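Non-structural maintenance of chromosomes element 1 homolog (PDB 7DG2) probably acts as a RING-type E3 ubiquitin ligase that pairs with a MAGE protein within the SMC5-SMC6 complex and takes part in DNA repair. Local coordinates at residues His18-Gly23 / Thr160-Cys165; Met62-Gly67 / Thr75-Val80. One frame throughout, in Å; residues are numbered along the deposited sequence.

Contact 1 (His18-Gly23 / Thr160-Cys165); sequences HGIMEG and TLHTRC. With ACT (acetate ion), chain D.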
ATOM      1  N   HIS A  18      -3.109   3.955   3.714  1.00 14.02           N
ATOM      2  CA  HIS A  18      -2.222   4.768   4.539  1.00 14.75           C
ATOM      3  C   HIS A  18      -1.446   3.966   5.571  1.00 19.12           C
ATOM      4  O   HIS A  18      -0.387   4.430   6.033  1.00 19.87           O
ATOM      5  CB  HIS A  18      -3.035   5.842   5.262  1.00 17.10           C
ATOM      6  CG  HIS A  18      -3.463   6.962   4.372  1.00 20.17           C
ATOM      7  ND1 HIS A  18      -2.597   7.952   3.967  1.00 22.15           N
ATOM      8  CD2 HIS A  18      -4.659   7.245   3.802  1.00 17.76           C
ATOM      9  CE1 HIS A  18      -3.243   8.806   3.191  1.00 22.74           C
ATOM     10  NE2 HIS A  18      -4.498   8.404   3.083  1.00 19.69           N
ATOM     11  N   GLY A  19      -1.960   2.815   5.978  1.00 14.68           N
ATOM     12  CA  GLY A  19      -1.371   2.017   7.058  1.00 15.64           C
ATOM     13  C   GLY A  19      -1.703   2.565   8.428  1.00 14.69           C
ATOM     14  O   GLY A  19      -2.168   1.822   9.300  1.00 15.22           O
ATOM     15  N   ILE A  20      -1.517   3.867   8.620  1.00 12.74           N
ATOM     16  CA  ILE A  20      -1.728   4.532   9.899  1.00 13.43           C
ATOM     17  C   ILE A  20      -2.243   5.940   9.627  1.00 17.83           C
ATOM     18  O   ILE A  20      -1.873   6.565   8.628  1.00 18.11           O
ATOM     19  CB  ILE A  20      -0.420   4.549  10.723  1.00 15.80           C
ATOM     20  CG1 ILE A  20      -0.633   5.270  12.056  1.00 17.25           C
ATOM     21  CG2 ILE A  20       0.687   5.209   9.924  1.00 17.44           C
ATOM     22  CD1 ILE A  20       0.486   4.977  13.093  1.00 17.79           C
ATOM     23  N   MET A  21      -3.128   6.426  10.495  1.00 18.61           N
ATOM     24  CA  MET A  21      -3.702   7.760  10.357  1.00 18.40           C
ATOM     25  C   MET A  21      -3.872   8.388  11.733  1.00 18.09           C
ATOM     26  O   MET A  21      -4.232   7.699  12.687  1.00 17.10           O
ATOM     27  CB  MET A  21      -5.066   7.720   9.639  1.00 17.43           C
ATOM     28  CG  MET A  21      -5.008   7.174   8.206  1.00 22.56           C
ATOM     29  SD  MET A  21      -6.623   7.278   7.398  1.00 26.66           S
ATOM     30  CE  MET A  21      -7.146   8.877   8.063  1.00 13.89           C
ATOM     31  N   GLU A  22      -3.644   9.701  11.822  1.00 19.47           N
ATOM     32  CA  GLU A  22      -3.833  10.422  13.077  1.00 22.26           C
ATOM     33  C   GLU A  22      -5.325  10.589  13.392  1.00 22.05           C
ATOM     34  O   GLU A  22      -6.176  10.609  12.498  1.00 19.63           O
ATOM     35  CB  GLU A  22      -3.131  11.779  12.994  1.00 25.84           C
ATOM     36  CG  GLU A  22      -3.106  12.595  14.274  1.00 25.70           C
ATOM     37  CD  GLU A  22      -4.320  13.489  14.400  1.00 28.51           C
ATOM     38  OE1 GLU A  22      -4.811  13.698  15.538  1.00 28.27           O
ATOM     39  OE2 GLU A  22      -4.795  13.958  13.343  1.00 30.42           O
ATOM     40  N   GLY A  23      -5.632  10.734  14.688  1.00 20.99           N
ATOM     41  CA  GLY A  23      -7.016  10.645  15.141  1.00 23.11           C
ATOM     42  C   GLY A  23      -7.941  11.681  14.531  1.00 23.20           C
ATOM     43  O   GLY A  23      -9.071  11.362  14.150  1.00 22.41           O
ATOM     44  N   THR A 160      14.146   6.208  14.112  1.00 15.62           N
ATOM     45  CA  THR A 160      13.487   5.458  15.166  1.00 15.45           C
ATOM     46  C   THR A 160      12.320   4.690  14.544  1.00 16.60           C
ATOM     47  O   THR A 160      12.017   4.835  13.355  1.00 15.89           O
ATOM     48  CB  THR A 160      13.021   6.385  16.312  1.00 15.01           C
ATOM     49  OG1 THR A 160      12.599   5.596  17.438  1.00 16.54           O
ATOM     50  CG2 THR A 160      11.876   7.274  15.846  1.00 18.48           C
ATOM     51  N   LEU A 161      11.691   3.838  15.341  1.00 15.51           N
ATOM     52  CA  LEU A 161      10.525   3.107  14.864  1.00 15.62           C
ATOM     53  C   LEU A 161       9.347   4.058  14.713  1.00 17.78           C
ATOM     54  O   LEU A 161       9.111   4.910  15.573  1.00 16.89           O
ATOM     55  CB  LEU A 161      10.149   1.992  15.841  1.00 15.33           C
ATOM     56  CG  LEU A 161      11.174   0.907  16.117  1.00 15.70           C
ATOM     57  CD1 LEU A 161      10.541  -0.154  16.993  1.00 20.09           C
ATOM     58  CD2 LEU A 161      11.677   0.308  14.815  1.00 18.78           C
ATOM     59  N   HIS A 162       8.605   3.915  13.615  1.00 14.96           N
ATOM     60  CA  HIS A 162       7.370   4.676  13.456  1.00 17.50           C
ATOM     61  C   HIS A 162       6.334   4.207  14.474  1.00 14.45           C
ATOM     62  O   HIS A 162       6.358   3.061  14.928  1.00 16.17           O
ATOM     63  CB  HIS A 162       6.827   4.502  12.023  1.00 17.08           C
ATOM     64  CG  HIS A 162       5.825   5.545  11.615  1.00 19.00           C
ATOM     65  ND1 HIS A 162       4.510   5.529  12.037  1.00 18.02           N
ATOM     66  CD2 HIS A 162       5.951   6.632  10.820  1.00 22.78           C
ATOM     67  CE1 HIS A 162       3.874   6.568  11.526  1.00 18.49           C
ATOM     68  NE2 HIS A 162       4.728   7.258  10.793  1.00 22.45           N
ATOM     69  N   THR A 163       5.405   5.103  14.830  1.00 14.97           N
ATOM     70  CA  THR A 163       4.270   4.685  15.650  1.00 16.36           C
ATOM     71  C   THR A 163       3.593   3.446  15.068  1.00 16.52           C
ATOM     72  O   THR A 163       3.228   2.525  15.801  1.00 16.20           O
ATOM     73  CB  THR A 163       3.270   5.832  15.776  1.00 17.68           C
ATOM     74  OG1 THR A 163       3.931   6.961  16.358  1.00 17.86           O
ATOM     75  CG2 THR A 163       2.094   5.423  16.656  1.00 17.80           C
ATOM     76  N   ARG A 164       3.440   3.403  13.744  1.00 17.24           N
ATOM     77  CA  ARG A 164       2.838   2.234  13.102  1.00 17.00           C
ATOM     78  C   ARG A 164       3.595   0.962  13.442  1.00 16.08           C
ATOM     79  O   ARG A 164       2.993  -0.088  13.703  1.00 16.56           O
ATOM     80  CB  ARG A 164       2.818   2.423  11.589  1.00 17.49           C
ATOM     81  CG  ARG A 164       2.136   1.245  10.870  1.00 17.80           C
ATOM     82  CD  ARG A 164       2.632   1.111   9.449  1.00 21.63           C
ATOM     83  NE  ARG A 164       1.878   0.126   8.669  1.00 16.60           N
ATOM     84  CZ  ARG A 164       1.928   0.069   7.343  1.00 19.78           C
ATOM     85  NH1 ARG A 164       2.669   0.936   6.671  1.00 18.45           N
ATOM     86  NH2 ARG A 164       1.227  -0.837   6.681  1.00 20.27           N
ATOM     87  N   CYS A 165       4.930   1.036  13.435  1.00 14.06           N
ATOM     88  CA  CYS A 165       5.740  -0.138  13.716  1.00 15.63           C
ATOM     89  C   CYS A 165       5.577  -0.588  15.163  1.00 16.22           C
ATOM     90  O   CYS A 165       5.426  -1.781  15.437  1.00 17.46           O
ATOM     91  CB  CYS A 165       7.196   0.179  13.404  1.00 15.90           C
ATOM     92  SG  CYS A 165       8.264  -1.272  13.512  1.00 20.90           S
TER
HETATM   93  C   ACT D 301       1.521   1.084   3.483  1.00 35.73           C
HETATM   94  O   ACT D 301       2.623   0.491   3.761  1.00 31.92           O
HETATM   95  OXT ACT D 301       0.356   0.586   3.373  1.00 32.28           O
HETATM   96  CH3 ACT D 301       1.637   2.637   3.270  1.00 35.16           C

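Contact 2 (Met62-Gly67 / Thr75-Val80); sequences MTIEKG and TYYALV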
ATOM      1  N   MET A  62      -6.416  -9.507  11.335  1.00 15.58           N
ATOM      2  CA  MET A  62      -6.208  -8.093  11.081  1.00 15.88           C
ATOM      3  C   MET A  62      -7.016  -7.314  12.114  1.00 15.60           C
ATOM      4  O   MET A  62      -8.065  -7.776  12.568  1.00 15.97           O
ATOM      5  CB  MET A  62      -6.664  -7.717   9.653  1.00 17.16           C
ATOM      6  CG  MET A  62      -5.971  -8.536   8.559  1.00 19.35           C
ATOM      7  SD  MET A  62      -6.795  -8.305   6.964  1.00 20.12           S
ATOM      8  CE  MET A  62      -6.663  -6.546   6.824  1.00 15.93           C
ATOM      9  N   THR A  63      -6.515  -6.146  12.513  1.00 16.40           N
ATOM     10  CA  THR A  63      -7.322  -5.312  13.396  1.00 16.01           C
ATOM     11  C   THR A  63      -6.939  -3.854  13.210  1.00 18.28           C
ATOM     12  O   THR A  63      -5.836  -3.531  12.758  1.00 14.80           O
ATOM     13  CB  THR A  63      -7.175  -5.744  14.870  1.00 21.09           C
ATOM     14  OG1 THR A  63      -8.267  -5.206  15.632  1.00 23.19           O
ATOM     15  CG2 THR A  63      -5.876  -5.252  15.464  1.00 23.06           C
ATOM     16  N   ILE A  64      -7.877  -2.970  13.525  1.00 15.88           N
ATOM     17  CA  ILE A  64      -7.615  -1.537  13.549  1.00 16.05           C
ATOM     18  C   ILE A  64      -7.323  -1.181  14.999  1.00 18.86           C
ATOM     19  O   ILE A  64      -8.233  -1.159  15.837  1.00 19.75           O
ATOM     20  CB  ILE A  64      -8.795  -0.729  12.996  1.00 14.42           C
ATOM     21  CG1 ILE A  64      -9.050  -1.094  11.533  1.00 15.08           C
ATOM     22  CG2 ILE A  64      -8.506   0.770  13.142  1.00 18.86           C
ATOM     23  CD1 ILE A  64     -10.405  -0.580  10.982  1.00 19.98           C
ATOM     24  N   GLU A  65      -6.045  -0.949  15.302  1.00 18.30           N
ATOM     25  CA  GLU A  65      -5.580  -0.644  16.646  1.00 20.61           C
ATOM     26  C   GLU A  65      -5.496   0.861  16.855  1.00 20.22           C
ATOM     27  O   GLU A  65      -5.364   1.628  15.905  1.00 19.24           O
ATOM     28  CB  GLU A  65      -4.204  -1.271  16.888  1.00 23.91           C
ATOM     29  CG  GLU A  65      -4.249  -2.642  17.512  1.00 30.20           C
ATOM     30  CD  GLU A  65      -4.524  -2.587  19.010  1.00 36.96           C
ATOM     31  OE1 GLU A  65      -5.022  -1.549  19.497  1.00 36.53           O
ATOM     32  OE2 GLU A  65      -4.227  -3.576  19.705  1.00 44.35           O
ATOM     33  N   LYS A  66      -5.570   1.279  18.122  1.00 18.81           N
ATOM     34  CA  LYS A  66      -5.325   2.661  18.519  1.00 20.07           C
ATOM     35  C   LYS A  66      -4.072   2.736  19.383  1.00 22.86           C
ATOM     36  O   LYS A  66      -3.821   1.849  20.205  1.00 24.10           O
ATOM     37  CB  LYS A  66      -6.491   3.245  19.324  1.00 21.21           C
ATOM     38  CG  LYS A  66      -7.807   3.297  18.615  1.00 24.65           C
ATOM     39  CD  LYS A  66      -8.838   4.014  19.495  1.00 27.52           C
ATOM     40  CE  LYS A  66      -8.332   5.381  19.939  1.00 28.72           C
ATOM     41  NZ  LYS A  66      -9.273   6.068  20.876  1.00 36.50           N
ATOM     42  N   GLY A  67      -3.296   3.798  19.197  1.00 20.02           N
ATOM     43  CA  GLY A  67      -2.111   4.019  20.002  1.00 22.31           C
ATOM     44  C   GLY A  67      -1.812   5.499  20.107  1.00 24.92           C
ATOM     45  O   GLY A  67      -2.495   6.332  19.510  1.00 26.35           O
ATOM     46  N   THR A  75      -3.222  10.669  19.123  1.00 24.69           N
ATOM     47  CA  THR A  75      -3.808   9.347  18.922  1.00 25.33           C
ATOM     48  C   THR A  75      -3.693   8.945  17.456  1.00 22.30           C
ATOM     49  O   THR A  75      -3.899   9.761  16.555  1.00 22.12           O
ATOM     50  CB  THR A  75      -5.273   9.342  19.371  1.00 27.42           C
ATOM     51  OG1 THR A  75      -5.335   9.476  20.800  1.00 32.59           O
ATOM     52  CG2 THR A  75      -5.982   8.049  18.968  1.00 22.89           C
ATOM     53  N   TYR A  76      -3.319   7.686  17.223  1.00 18.89           N
ATOM     54  CA  TYR A  76      -3.213   7.121  15.879  1.00 19.81           C
ATOM     55  C   TYR A  76      -4.053   5.857  15.780  1.00 16.66           C
ATOM     56  O   TYR A  76      -4.192   5.108  16.752  1.00 18.79           O
ATOM     57  CB  TYR A  76      -1.748   6.779  15.523  1.00 17.27           C
ATOM     58  CG  TYR A  76      -0.905   8.012  15.306  1.00 20.15           C
ATOM     59  CD1 TYR A  76      -0.276   8.644  16.374  1.00 21.85           C
ATOM     60  CD2 TYR A  76      -0.765   8.562  14.042  1.00 21.37           C
ATOM     61  CE1 TYR A  76       0.475   9.784  16.180  1.00 24.94           C
ATOM     62  CE2 TYR A  76      -0.014   9.702  13.837  1.00 27.55           C
ATOM     63  CZ  TYR A  76       0.610  10.308  14.915  1.00 28.65           C
ATOM     64  OH  TYR A  76       1.361  11.449  14.722  1.00 31.53           O
ATOM     65  N   TYR A  77      -4.620   5.631  14.592  1.00 17.13           N
ATOM     66  CA  TYR A  77      -5.264   4.376  14.236  1.00 15.57           C
ATOM     67  C   TYR A  77      -4.412   3.685  13.181  1.00 16.34           C
ATOM     68  O   TYR A  77      -3.934   4.334  12.244  1.00 15.74           O
ATOM     69  CB  TYR A  77      -6.670   4.596  13.675  1.00 15.68           C
ATOM     70  CG  TYR A  77      -7.680   5.052  14.710  1.00 16.47           C
ATOM     71  CD1 TYR A  77      -7.652   6.349  15.210  1.00 20.52           C
ATOM     72  CD2 TYR A  77      -8.661   4.185  15.175  1.00 20.80           C
ATOM     73  CE1 TYR A  77      -8.581   6.766  16.156  1.00 21.10           C
ATOM     74  CE2 TYR A  77      -9.599   4.607  16.113  1.00 24.72           C
ATOM     75  CZ  TYR A  77      -9.540   5.889  16.604  1.00 23.12           C
ATOM     76  OH  TYR A  77     -10.475   6.299  17.543  1.00 24.66           O
ATOM     77  N   ALA A  78      -4.206   2.383  13.335  1.00 15.97           N
ATOM     78  CA  ALA A  78      -3.420   1.645  12.353  1.00 16.05           C
ATOM     79  C   ALA A  78      -4.057   0.294  12.061  1.00 15.52           C
ATOM     80  O   ALA A  78      -4.548  -0.381  12.971  1.00 14.47           O
ATOM     81  CB  ALA A  78      -1.979   1.426  12.826  1.00 15.39           C
ATOM     82  N   LEU A  79      -4.025  -0.103  10.787  1.00 14.29           N
ATOM     83  CA  LEU A  79      -4.440  -1.436  10.369  1.00 13.42           C
ATOM     84  C   LEU A  79      -3.226  -2.349  10.501  1.00 13.51           C
ATOM     85  O   LEU A  79      -2.232  -2.167   9.788  1.00 15.09           O
ATOM     86  CB  LEU A  79      -4.956  -1.418   8.929  1.00 14.90           C
ATOM     87  CG  LEU A  79      -5.391  -2.791   8.400  1.00 14.67           C
ATOM     88  CD1 LEU A  79      -6.593  -3.332   9.205  1.00 15.74           C
ATOM     89  CD2 LEU A  79      -5.748  -2.684   6.914  1.00 17.59           C
ATOM     90  N   VAL A  80      -3.289  -3.306  11.423  1.00 13.84           N
ATOM     91  CA  VAL A  80      -2.122  -4.121  11.742  1.00 16.08           C
ATOM     92  C   VAL A  80      -2.433  -5.596  11.519  1.00 15.94           C
ATOM     93  O   VAL A  80      -3.570  -6.057  11.658  1.00 18.02           O
ATOM     94  CB  VAL A  80      -1.622  -3.870  13.189  1.00 16.27           C
ATOM     95  CG1 VAL A  80      -1.193  -2.421  13.339  1.00 16.44           C
ATOM     96  CG2 VAL A  80      -2.684  -4.211  14.220  1.00 18.59           C
TER

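Contact 1 (His18-Gly23 / Thr160-Cys165)
Ile-20 presses its side chain against the first turn of the helix that carries Arg-164. Its CD1 lies over the start of that turn, 3.4 Å from Arg-164 N and 3.9 Å from Thr-163 CG2. The torsions explain the reach: CG1 is anti to the backbone N (chi1 179°), and the chain stays extended to CD1. The other branch, CG2, meets the helix too. Ile-20 CG2 sits 3.9 Å from Arg-164 CB and 3.8 Å from His-162 CE1, approaching that ring obliquely.

His-162 is the N-cap of the helix. Its ND1 accepts from Arg-164 N at 2.9 Å, almost straight and in the ring plane. This bond fixes the ring beside Ile-20. Both segments lie within the Nse1 family region, whose helix-and-sheet make-up is consistent with a winged-helix fold. The contact joins two sheet-and-helix units. Strand 20-22, on the edge of one three-stranded sheet, meets helix 163-176, which follows strand 158-161 of a second sheet after His-162 alone.

Arg-164 runs extended from CG to NE, passes Ile-20 and brings its guanidinium to Gly-19. Gly-19 CA lies over one face of that group, 3.8 Å from Arg-164 CZ. With positive phi and no side chain, Gly-19 ends the preceding helix and lets the flat group come close. Trp-151 adds a cation-pi contact. At the guanidinium edge, Arg-164 NH1 donates to O of an acetate ion at 2.9 Å, nearly straight. The acetate probably comes from the crystallisation liquor. His-69 of the Nse4 chain also packs on Arg-164.

Contact 2 (Met62-Gly67 / Thr75-Val80)
Lys-66 lays its aliphatic chain along the ring of Tyr-77, with both side chains pointing the same way. Lys-66 CG stands over one face of the ring, displaced toward its rim, in a CH-pi contact 3.8 Å from the Tyr-77 ring centroid. A bend at chi3 (54°) keeps the chain near the phenol, and Lys-66 CE comes 3.3 Å from Tyr-77 OH. Thr-75 CG2 touches Lys-66 CE at 3.7 Å. Ile-64 meets the ring differently. Ile-64 CG2 approaches the edge, in the ring plane, 4.0 Å from Tyr-77 CD2. Its other branch, CG1, passes Leu-79 CD1. Met-62 bends at its end, and its CE rests against both methyls of Leu-79. Ile-64 reaches both helix 6-18 and helix 46-57; Leu-79 packs on helix 6-18. Phe-68 of the Nse4 chain packs on Met-62 and Leu-79.

On the other face stand Thr-63, Val-80, Glu-65, Ala-78 and Tyr-76. Thr-63 CG2 and Val-80 CG2 lie side by side, 3.6 Å apart. Ala-78 is a small step, and Met-167 of helix 163-176 packs on it. Glu-65 CG leans on Val-80 CG2 at 4.0 Å. Its carboxylate turns away from the partner strand, and Glu-65 OE1 accepts from Lys-66 N at 3.2 Å through its anti lone pair. Gly-67, opposite Tyr-76, adds no bump. The end of Tyr-76 leads away, and its OH bonds to Asp-72.

Three hydrogen-bonded pairs, Thr-63 with Val-80, Glu-65 with Ala-78 and Gly-67 with Tyr-76, each give two backbone bonds. Non-hydrogen-bonded pairs alternate with them, without a bulge. This is an antiparallel beta hairpin, consistent with the wing of a winged-helix fold.

Contact 1 and contact 2 share one three-stranded antiparallel sheet. Strand 75-81 lies in its middle, between strands 20-22 and 62-68. Probable backbone bonds from Tyr-77 N to Met-21 O and from Gly-23 N to Thr-75 O join the two sites directly. Contact 2 is nested inside the chain loop that contact 1 closes. It joins two of the sheet's strands through paired backbone bonds, and it runs from buried residues to the exposed Lys-66. Contact 1 is buried and smaller, and has no hydrogen bond between its segments. It uses apolar side-chain packing and a guanidinium face to join the sheet to helix 163-176. That helix also touches Ala-78 and Val-80 of contact 2.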